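Local structure of p22 protein (3JV1) at residues Ala155-Ile158 against Asp159-Leu163; Thr142-Leu145 against Ser146-Val150; Ala117-Gln120 against Lys121-Leu124; Arg104-Gly107 against Lys108-Leu111. The protein acts as an accessory factor in the RNA editing of cytochrome oxidase subunit II in Trypanosoma brucei and belongs to the Mam33 family. All blocks are in the same frame, centred on the assembly; numbering follows the deposited sequence.

How the contacts relate
Contact 1 lies within the first turns of the long helix 152-181 and contact 2 at the end of the preceding helix 135-146; both press side chains on the antiparallel sheet, their centres about 18 Å apart, without touching. Contacts 3 and 4 sit together at another part of the chain, centres about 11 Å apart, where K121 of helix 115-121 donates to the backbone of helix 107-111. Contact 1 has aromatic packing on its buried side. Contacts 2 and 3 end helices, the first with a buried cation-pi stack, the second at the surface with glutamine, serine and lysine. Contact 4 instead begins a helix, using an aspartate cap. Contacts 2, 3 and 4 also meet neighbouring subunits, whereas no other chain touches contact 1.

Contact 1 of 4, residues Ala155-Ile158 against Asp159-Leu163; sequences ANFI and DQFSL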
loop_
_atom_site.group_PDB
_atom_site.type_symbol
_atom_site.label_atom_id
_atom_site.label_comp_id
_atom_site.label_asym_id
_atom_site.label_seq_id
_atom_site.Cartn_x
_atom_site.Cartn_y
_atom_site.Cartn_z
ATOM N N ALA A 155 -12.017 22.184 -8.969
ATOM C CA ALA A 155 -10.697 21.608 -9.196
ATOM C C ALA A 155 -9.669 22.705 -8.994
ATOM O O ALA A 155 -8.602 22.486 -8.423
ATOM C CB ALA A 155 -10.600 21.052 -10.608
ATOM N N ASN A 156 -10.013 23.894 -9.464
ATOM C CA ASN A 156 -9.147 25.051 -9.353
ATOM C C ASN A 156 -8.973 25.440 -7.887
ATOM O O ASN A 156 -7.877 25.812 -7.465
ATOM C CB ASN A 156 -9.751 26.208 -10.145
ATOM C CG ASN A 156 -8.735 27.260 -10.498
ATOM O OD1 ASN A 156 -8.417 28.135 -9.693
ATOM N ND2 ASN A 156 -8.205 27.176 -11.710
ATOM N N PHE A 157 -10.054 25.356 -7.113
ATOM C CA PHE A 157 -9.989 25.679 -5.695
ATOM C C PHE A 157 -9.105 24.687 -4.945
ATOM O O PHE A 157 -8.400 25.060 -4.018
ATOM C CB PHE A 157 -11.372 25.656 -5.047
ATOM C CG PHE A 157 -11.323 25.712 -3.542
ATOM C CD1 PHE A 157 -11.131 26.917 -2.883
ATOM C CD2 PHE A 157 -11.408 24.546 -2.790
ATOM C CE1 PHE A 157 -11.023 26.962 -1.496
ATOM C CE2 PHE A 157 -11.301 24.580 -1.412
ATOM C CZ PHE A 157 -11.108 25.790 -0.760
ATOM N N ILE A 158 -9.165 23.422 -5.338
ATOM C CA ILE A 158 -8.366 22.391 -4.694
ATOM C C ILE A 158 -6.860 22.633 -4.835
ATOM O O ILE A 158 -6.115 22.438 -3.877
ATOM C CB ILE A 158 -8.739 20.993 -5.247
ATOM C CG1 ILE A 158 -10.105 20.586 -4.692
ATOM C CG2 ILE A 158 -7.677 19.965 -4.878
ATOM C CD1 ILE A 158 -10.631 19.294 -5.235
ATOM N N ASP A 159 -6.414 23.043 -6.023
ATOM C CA ASP A 159 -4.992 23.314 -6.245
ATOM C C ASP A 159 -4.586 24.521 -5.422
ATOM O O ASP A 159 -3.591 24.492 -4.697
ATOM C CB ASP A 159 -4.692 23.612 -7.718
ATOM C CG ASP A 159 -4.687 22.369 -8.584
ATOM O OD1 ASP A 159 -4.157 21.330 -8.135
ATOM O OD2 ASP A 159 -5.197 22.439 -9.726
ATOM N N GLN A 160 -5.360 25.592 -5.554
ATOM C CA GLN A 160 -5.093 26.818 -4.814
ATOM C C GLN A 160 -5.081 26.592 -3.304
ATOM O O GLN A 160 -4.167 27.047 -2.612
ATOM C CB GLN A 160 -6.127 27.886 -5.171
ATOM C CG GLN A 160 -5.774 28.710 -6.398
ATOM C CD GLN A 160 -6.892 29.662 -6.808
ATOM O OE1 GLN A 160 -7.496 30.332 -5.969
ATOM N NE2 GLN A 160 -7.161 29.730 -8.107
ATOM N N PHE A 161 -6.087 25.891 -2.784
ATOM C CA PHE A 161 -6.126 25.644 -1.349
ATOM C C PHE A 161 -4.950 24.771 -0.898
ATOM O O PHE A 161 -4.367 25.003 0.152
ATOM C CB PHE A 161 -7.440 24.972 -0.936
ATOM C CG PHE A 161 -7.707 25.058 0.536
ATOM C CD1 PHE A 161 -8.206 26.231 1.093
ATOM C CD2 PHE A 161 -7.396 23.999 1.377
ATOM C CE1 PHE A 161 -8.391 26.349 2.466
ATOM C CE2 PHE A 161 -7.574 24.104 2.754
ATOM C CZ PHE A 161 -8.072 25.282 3.300
ATOM N N SER A 162 -4.613 23.764 -1.695
ATOM C CA SER A 162 -3.508 22.870 -1.366
ATOM C C SER A 162 -2.181 23.612 -1.285
ATOM O O SER A 162 -1.373 23.335 -0.410
ATOM C CB SER A 162 -3.401 21.743 -2.398
ATOM O OG SER A 162 -4.451 20.801 -2.244
ATOM N N LEU A 163 -1.956 24.544 -2.206
ATOM C CA LEU A 163 -0.718 25.312 -2.206
ATOM C C LEU A 163 -0.634 26.177 -0.965
ATOM O O LEU A 163 0.407 26.254 -0.308
ATOM C CB LEU A 163 -0.635 26.209 -3.438
ATOM C CG LEU A 163 -0.313 25.544 -4.771
ATOM C CD1 LEU A 163 -0.334 26.603 -5.854
ATOM C CD2 LEU A 163 1.047 24.854 -4.711
#
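A155-I158 and D159-L163 are successive turns of one helix, joined by four i to i+4 backbone bonds: D159 N to A155 O, Q160 N to N156 O, F161 N to F157 O and S162 N to I158 O. The third is the shortest, F161 N to F157 O at 2.8 Å. I158 O accepts a second hydrogen bond, from S162 OG at 2.8 Å, and the amide and hydroxyl of S162 reach this oxygen from opposite faces of its carbonyl plane. On the buried side F157 and F161 run side by side and point the same way. With chi1 at 168°, F157 turns CG away from its backbone N and carries the ring along the helix until F161 CB lies over one face, a CH-pi contact 4.0 Å from the ring centroid. The two rings are slid apart and barely overlap, with planes at 29°; F157 CZ meets F161 CD1 at 3.5 Å. This is the start of the long C-terminal helix 152-181 of the Mam33-type fold, packed on the antiparallel sheet through I158, which touches L74 and F96. P28 and P31 pack on F157, while F45 meets F161 edge to face. On a more exposed side the amides of N156 and Q160 stand nearly perpendicular. D159 OD1 instead makes a salt bridge with R72 of strand 72-80.

Contact 2 of 4, residues Thr142-Leu145 against Ser146-Val150; sequences TSYL and SARGV
Y144 and R148 are brought together by their first torsions: the tyrosine ring is swung to the side opposite its backbone N (chi1 177°), whereas R148 sets CG beside its own N and then runs extended to NE, so that the guanidinium comes back over the ring one turn earlier. Helix 135-146 ends here in a Schellman motif with G149 as the C-prime residue. Its positive phi of 88° lets the chain turn back, closing V150 N to L145 O and G149 N to S146 O. L145 O also accepts from R148 N, the two donors arriving from opposite faces of the carbonyl plane. Ahead of the turn, S146 N and A147 N still make regular helical bonds to T142 O and S143 O. The motif then places the apolar V150 beside L145, CB to CB at 4.0 Å, where F96 and F87 of the sheet lie next to V150 and L145 respectively. The guanidinium of R148 lies flat on one face of Y144, planes 18° apart, a cation-pi stack with R148 CZ 3.6 Å from the ring centroid. Its charge has two further partners: NE forms a salt bridge with E54, and NH2 another with D4 of a second subunit, so the stacked group also links the helix end to that neighbouring subunit. Among the atoms of the stack, R148 NH2 comes within 3.2 Å of Y144 CE1, while R148 NH1 donates to Y144 O at 3.0 Å.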
loop_
_atom_site.group_PDB
_atom_site.type_symbol
_atom_site.label_atom_id
_atom_site.label_comp_id
_atom_site.label_asym_id
_atom_site.label_seq_id
_atom_site.Cartn_x
_atom_site.Cartn_y
_atom_site.Cartn_z
ATOM N N THR A 142 -19.553 13.002 -16.463
ATOM C CA THR A 142 -18.971 14.331 -16.247
ATOM C C THR A 142 -20.062 15.393 -16.006
ATOM O O THR A 142 -19.915 16.247 -15.130
ATOM C CB THR A 142 -18.043 14.750 -17.432
ATOM O OG1 THR A 142 -17.540 16.076 -17.213
ATOM C CG2 THR A 142 -18.793 14.741 -18.726
ATOM N N SER A 143 -21.157 15.326 -16.761
ATOM C CA SER A 143 -22.274 16.262 -16.590
ATOM C C SER A 143 -22.944 16.074 -15.222
ATOM O O SER A 143 -23.383 17.032 -14.600
ATOM C CB SER A 143 -23.316 16.045 -17.686
ATOM O OG SER A 143 -22.735 16.223 -18.960
ATOM N N TYR A 144 -23.043 14.824 -14.781
ATOM C CA TYR A 144 -23.624 14.487 -13.483
ATOM C C TYR A 144 -22.784 15.147 -12.368
ATOM O O TYR A 144 -23.319 15.725 -11.421
ATOM C CB TYR A 144 -23.626 12.963 -13.325
ATOM C CG TYR A 144 -24.121 12.440 -11.999
ATOM C CD1 TYR A 144 -25.482 12.245 -11.764
ATOM C CD2 TYR A 144 -23.220 12.082 -10.994
ATOM C CE1 TYR A 144 -25.933 11.697 -10.566
ATOM C CE2 TYR A 144 -23.658 11.538 -9.797
ATOM C CZ TYR A 144 -25.008 11.345 -9.587
ATOM O OH TYR A 144 -25.429 10.790 -8.401
ATOM N N LEU A 145 -21.465 15.060 -12.490
ATOM C CA LEU A 145 -20.577 15.659 -11.502
ATOM C C LEU A 145 -20.641 17.183 -11.566
ATOM O O LEU A 145 -20.627 17.860 -10.538
ATOM C CB LEU A 145 -19.143 15.196 -11.737
ATOM C CG LEU A 145 -18.882 13.723 -11.438
ATOM C CD1 LEU A 145 -17.533 13.336 -11.982
ATOM C CD2 LEU A 145 -18.958 13.485 -9.931
ATOM N N SER A 146 -20.717 17.720 -12.778
ATOM C CA SER A 146 -20.779 19.159 -12.946
ATOM C C SER A 146 -22.056 19.752 -12.340
ATOM O O SER A 146 -22.022 20.823 -11.751
ATOM C CB SER A 146 -20.684 19.520 -14.426
ATOM O OG SER A 146 -20.466 20.910 -14.570
ATOM N N ALA A 147 -23.178 19.057 -12.475
ATOM C CA ALA A 147 -24.437 19.545 -11.915
ATOM C C ALA A 147 -24.366 19.617 -10.392
ATOM O O ALA A 147 -25.187 20.277 -9.755
ATOM C CB ALA A 147 -25.592 18.643 -12.337
ATOM N N ARG A 148 -23.384 18.932 -9.812
ATOM C CA ARG A 148 -23.219 18.930 -8.372
ATOM C C ARG A 148 -22.060 19.817 -7.907
ATOM O O ARG A 148 -21.637 19.748 -6.754
ATOM C CB ARG A 148 -23.042 17.487 -7.880
ATOM C CG ARG A 148 -24.305 16.656 -8.090
ATOM C CD ARG A 148 -24.099 15.153 -7.943
ATOM N NE ARG A 148 -25.396 14.486 -7.939
ATOM C CZ ARG A 148 -26.262 14.542 -8.948
ATOM N NH1 ARG A 148 -25.957 15.217 -10.049
ATOM N NH2 ARG A 148 -27.456 13.983 -8.835
ATOM N N GLY A 149 -21.552 20.658 -8.801
ATOM C CA GLY A 149 -20.462 21.544 -8.423
ATOM C C GLY A 149 -19.059 20.993 -8.590
ATOM O O GLY A 149 -18.083 21.709 -8.367
ATOM N N VAL A 150 -18.937 19.727 -8.974
ATOM C CA VAL A 150 -17.616 19.139 -9.170
ATOM C C VAL A 150 -17.208 19.487 -10.589
ATOM O O VAL A 150 -17.391 18.705 -11.525
ATOM C CB VAL A 150 -17.645 17.616 -8.980
ATOM C CG1 VAL A 150 -16.235 17.064 -9.031
ATOM C CG2 VAL A 150 -18.303 17.280 -7.644
#

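Contact 3 of 4, residues Ala117-Gln120 against Lys121-Leu124; sequences AQFQ and KSQL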
loop_
_atom_site.group_PDB
_atom_site.type_symbol
_atom_site.label_atom_id
_atom_site.label_comp_id
_atom_site.label_asym_id
_atom_site.label_seq_id
_atom_site.Cartn_x
_atom_site.Cartn_y
_atom_site.Cartn_z
ATOM N N ALA A 117 -11.359 -0.691 6.512
ATOM C CA ALA A 117 -12.383 -0.413 5.508
ATOM C C ALA A 117 -11.742 -0.310 4.129
ATOM O O ALA A 117 -12.301 -0.785 3.146
ATOM C CB ALA A 117 -13.119 0.879 5.838
ATOM N N GLN A 118 -10.572 0.318 4.052
ATOM C CA GLN A 118 -9.879 0.445 2.777
ATOM C C GLN A 118 -9.546 -0.917 2.193
ATOM O O GLN A 118 -9.702 -1.139 0.996
ATOM C CB GLN A 118 -8.569 1.213 2.922
ATOM C CG GLN A 118 -8.669 2.705 2.725
ATOM C CD GLN A 118 -9.248 3.397 3.920
ATOM O OE1 GLN A 118 -10.466 3.433 4.103
ATOM N NE2 GLN A 118 -8.377 3.943 4.761
ATOM N N PHE A 119 -9.064 -1.827 3.031
ATOM C CA PHE A 119 -8.711 -3.142 2.535
ATOM C C PHE A 119 -9.921 -3.895 1.991
ATOM O O PHE A 119 -9.845 -4.534 0.944
ATOM C CB PHE A 119 -8.049 -3.978 3.623
ATOM C CG PHE A 119 -7.745 -5.367 3.183
ATOM C CD1 PHE A 119 -6.747 -5.603 2.243
ATOM C CD2 PHE A 119 -8.502 -6.436 3.646
ATOM C CE1 PHE A 119 -6.507 -6.885 1.764
ATOM C CE2 PHE A 119 -8.273 -7.724 3.174
ATOM C CZ PHE A 119 -7.270 -7.949 2.227
ATOM N N GLN A 120 -11.040 -3.824 2.704
ATOM C CA GLN A 120 -12.247 -4.510 2.267
ATOM C C GLN A 120 -12.727 -3.980 0.921
ATOM O O GLN A 120 -13.117 -4.747 0.043
ATOM C CB GLN A 120 -13.340 -4.363 3.322
ATOM C CG GLN A 120 -13.115 -5.237 4.550
ATOM C CD GLN A 120 -14.092 -4.936 5.662
ATOM O OE1 GLN A 120 -15.249 -4.602 5.407
ATOM N NE2 GLN A 120 -13.638 -5.068 6.907
ATOM N N LYS A 121 -12.692 -2.667 0.755
ATOM C CA LYS A 121 -13.115 -2.067 -0.502
ATOM C C LYS A 121 -12.138 -2.352 -1.646
ATOM O O LYS A 121 -12.526 -2.316 -2.812
ATOM C CB LYS A 121 -13.316 -0.558 -0.318
ATOM C CG LYS A 121 -14.536 -0.243 0.549
ATOM C CD LYS A 121 -14.728 1.242 0.811
ATOM C CE LYS A 121 -13.756 1.777 1.860
ATOM N NZ LYS A 121 -14.138 3.156 2.269
ATOM N N SER A 122 -10.883 -2.650 -1.322
ATOM C CA SER A 122 -9.890 -2.931 -2.358
ATOM C C SER A 122 -10.170 -4.262 -3.062
ATOM O O SER A 122 -9.616 -4.544 -4.123
ATOM C CB SER A 122 -8.477 -2.963 -1.760
ATOM O OG SER A 122 -8.218 -4.208 -1.131
ATOM N N GLN A 123 -11.035 -5.075 -2.467
ATOM C CA GLN A 123 -11.388 -6.372 -3.039
ATOM C C GLN A 123 -12.659 -6.302 -3.877
ATOM O O GLN A 123 -13.060 -7.290 -4.482
ATOM C CB GLN A 123 -11.583 -7.401 -1.926
ATOM C CG GLN A 123 -10.337 -7.641 -1.089
ATOM C CD GLN A 123 -10.537 -8.728 -0.061
ATOM O OE1 GLN A 123 -11.355 -8.596 0.850
ATOM N NE2 GLN A 123 -9.793 -9.819 -0.204
ATOM N N LEU A 124 -13.287 -5.134 -3.912
ATOM C CA LEU A 124 -14.527 -4.959 -4.667
ATOM C C LEU A 124 -14.274 -4.565 -6.119
ATOM O O LEU A 124 -13.182 -4.115 -6.473
ATOM C CB LEU A 124 -15.397 -3.888 -4.001
ATOM C CG LEU A 124 -15.727 -4.114 -2.527
ATOM C CD1 LEU A 124 -16.484 -2.908 -1.997
ATOM C CD2 LEU A 124 -16.544 -5.393 -2.363
#
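F119 and Q123 approach at a slant, the ring and the amide inclined by 34°, with Q123 OE1 4.0 Å from F119 CE2 and Q123 NE2 4.0 Å from F119 CZ. Extended beyond CG, the glutamine brings its amide to the CE2 and CZ end of the ring. In S122, OG sits between the backbone N and the carbonyl carbon (chi1 80°) and donates to F119 O at 2.7 Å, while S122 N makes weak bonds to F119 O and Q118 O. K121 and Q118 lie side by side, pointing the same way. The lysine bends at chi3, passes its CE 3.2 Å from A117 O, and delivers NZ to the carbonyls of D112 and L109. K121 N to A117 O is a regular helical bond, but Q123 N reaches Q120 O from above the carbonyl plane, as helix 115-121 gives way to a type I turn from K121 to L124. F119 also packs on Q118 of a second subunit, and Q123 makes backbone hydrogen bonds to that subunit. The chemistry is thus mostly polar: a serine hydroxyl adds to the backbone bonds that close the last turn, and the lysine charge is probably stabilised by carbonyl oxygens.

Contact 4 of 4, residues Arg104-Gly107 against Lys108-Leu111; sequences RHDG and KLAL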
loop_
_atom_site.group_PDB
_atom_site.type_symbol
_atom_site.label_atom_id
_atom_site.label_comp_id
_atom_site.label_asym_id
_atom_site.label_seq_id
_atom_site.Cartn_x
_atom_site.Cartn_y
_atom_site.Cartn_z
ATOM N N ARG A 104 -20.910 1.512 -4.682
ATOM C CA ARG A 104 -20.873 0.818 -3.409
ATOM C C ARG A 104 -22.265 0.668 -2.813
ATOM O O ARG A 104 -22.896 1.651 -2.432
ATOM C CB ARG A 104 -19.967 1.574 -2.435
ATOM C CG ARG A 104 -18.539 1.695 -2.917
ATOM C CD ARG A 104 -17.894 0.329 -3.074
ATOM N NE ARG A 104 -16.532 0.438 -3.588
ATOM C CZ ARG A 104 -16.100 -0.158 -4.695
ATOM N NH1 ARG A 104 -16.921 -0.918 -5.416
ATOM N NH2 ARG A 104 -14.846 0.017 -5.086
ATOM N N HIS A 105 -22.744 -0.567 -2.745
ATOM C CA HIS A 105 -24.057 -0.833 -2.177
ATOM C C HIS A 105 -24.033 -0.524 -0.683
ATOM O O HIS A 105 -25.012 -0.031 -0.119
ATOM C CB HIS A 105 -24.440 -2.296 -2.403
ATOM C CG HIS A 105 -24.904 -2.586 -3.795
ATOM N ND1 HIS A 105 -26.128 -2.170 -4.271
ATOM C CD2 HIS A 105 -24.301 -3.231 -4.821
ATOM C CE1 HIS A 105 -26.259 -2.546 -5.530
ATOM N NE2 HIS A 105 -25.164 -3.192 -5.888
ATOM N N ASP A 106 -22.905 -0.817 -0.049
ATOM C CA ASP A 106 -22.752 -0.565 1.374
ATOM C C ASP A 106 -22.169 0.832 1.550
ATOM O O ASP A 106 -20.955 0.993 1.673
ATOM C CB ASP A 106 -21.816 -1.602 1.993
ATOM C CG ASP A 106 -21.783 -1.526 3.506
ATOM O OD1 ASP A 106 -22.103 -0.451 4.055
ATOM O OD2 ASP A 106 -21.426 -2.539 4.143
ATOM N N GLY A 107 -23.046 1.835 1.545
ATOM C CA GLY A 107 -22.624 3.216 1.697
ATOM C C GLY A 107 -21.834 3.461 2.969
ATOM O O GLY A 107 -20.906 4.265 2.988
ATOM N N LYS A 108 -22.205 2.769 4.037
ATOM C CA LYS A 108 -21.521 2.915 5.309
ATOM C C LYS A 108 -20.064 2.501 5.140
ATOM O O LYS A 108 -19.158 3.154 5.655
ATOM C CB LYS A 108 -22.208 2.053 6.369
ATOM C CG LYS A 108 -21.622 2.168 7.760
ATOM C CD LYS A 108 -22.439 1.338 8.746
ATOM C CE LYS A 108 -23.889 1.810 8.783
ATOM N NZ LYS A 108 -24.745 1.002 9.699
ATOM N N LEU A 109 -19.836 1.411 4.420
ATOM C CA LEU A 109 -18.477 0.956 4.179
ATOM C C LEU A 109 -17.774 1.975 3.290
ATOM O O LEU A 109 -16.604 2.285 3.488
ATOM C CB LEU A 109 -18.481 -0.412 3.500
ATOM C CG LEU A 109 -17.117 -0.979 3.095
ATOM C CD1 LEU A 109 -16.205 -1.120 4.306
ATOM C CD2 LEU A 109 -17.334 -2.331 2.431
ATOM N N ALA A 110 -18.501 2.504 2.313
ATOM C CA ALA A 110 -17.941 3.491 1.401
ATOM C C ALA A 110 -17.428 4.718 2.158
ATOM O O ALA A 110 -16.382 5.269 1.823
ATOM C CB ALA A 110 -18.991 3.907 0.379
ATOM N N LEU A 111 -18.165 5.135 3.182
ATOM C CA LEU A 111 -17.790 6.299 3.982
ATOM C C LEU A 111 -16.680 6.004 4.991
ATOM O O LEU A 111 -15.923 6.895 5.375
ATOM C CB LEU A 111 -19.014 6.830 4.732
ATOM C CG LEU A 111 -20.105 7.481 3.888
ATOM C CD1 LEU A 111 -21.297 7.800 4.762
ATOM C CD2 LEU A 111 -19.567 8.738 3.243
#
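D106 folds its carboxylate over the start of helix 107-111, and L109 answers with its backbone N-H. The aspartate side chain leaves CA on the side of the carbonyl carbon, far from its own N (chi1 -171°), which swings OD1 forward to accept from L109 N at 3.0 Å. The donor comes from above the carboxylate plane, 66° out of it, so this bond does not lie along the plane of the group. D106 and L109 side chains cross at about a right angle, D106 CG resting 3.5 Å from L109 CB, while L109 packs on A117 and Q120 of the following helix. K108 CB also lies close to D106 OD1, at 3.4 Å, but the lysine chain bends at chi3 and its amine leads away. On the inner side R104 is bent at chi2, and its CB meets A110 CB at 3.8 Å; its guanidinium goes on to Y125 O through NH1, and A110 packs on A84 of the neighbouring strand. Backbone bonds complete the first turn, A110 N to D106 O at 3.0 Å, in the carbonyl plane, and L111 N to G107 O at 2.9 Å. Strand 95-104 thus passes into a short helix through an aspartate N-cap, whose side chain takes up an amide N-H of the first helical turn.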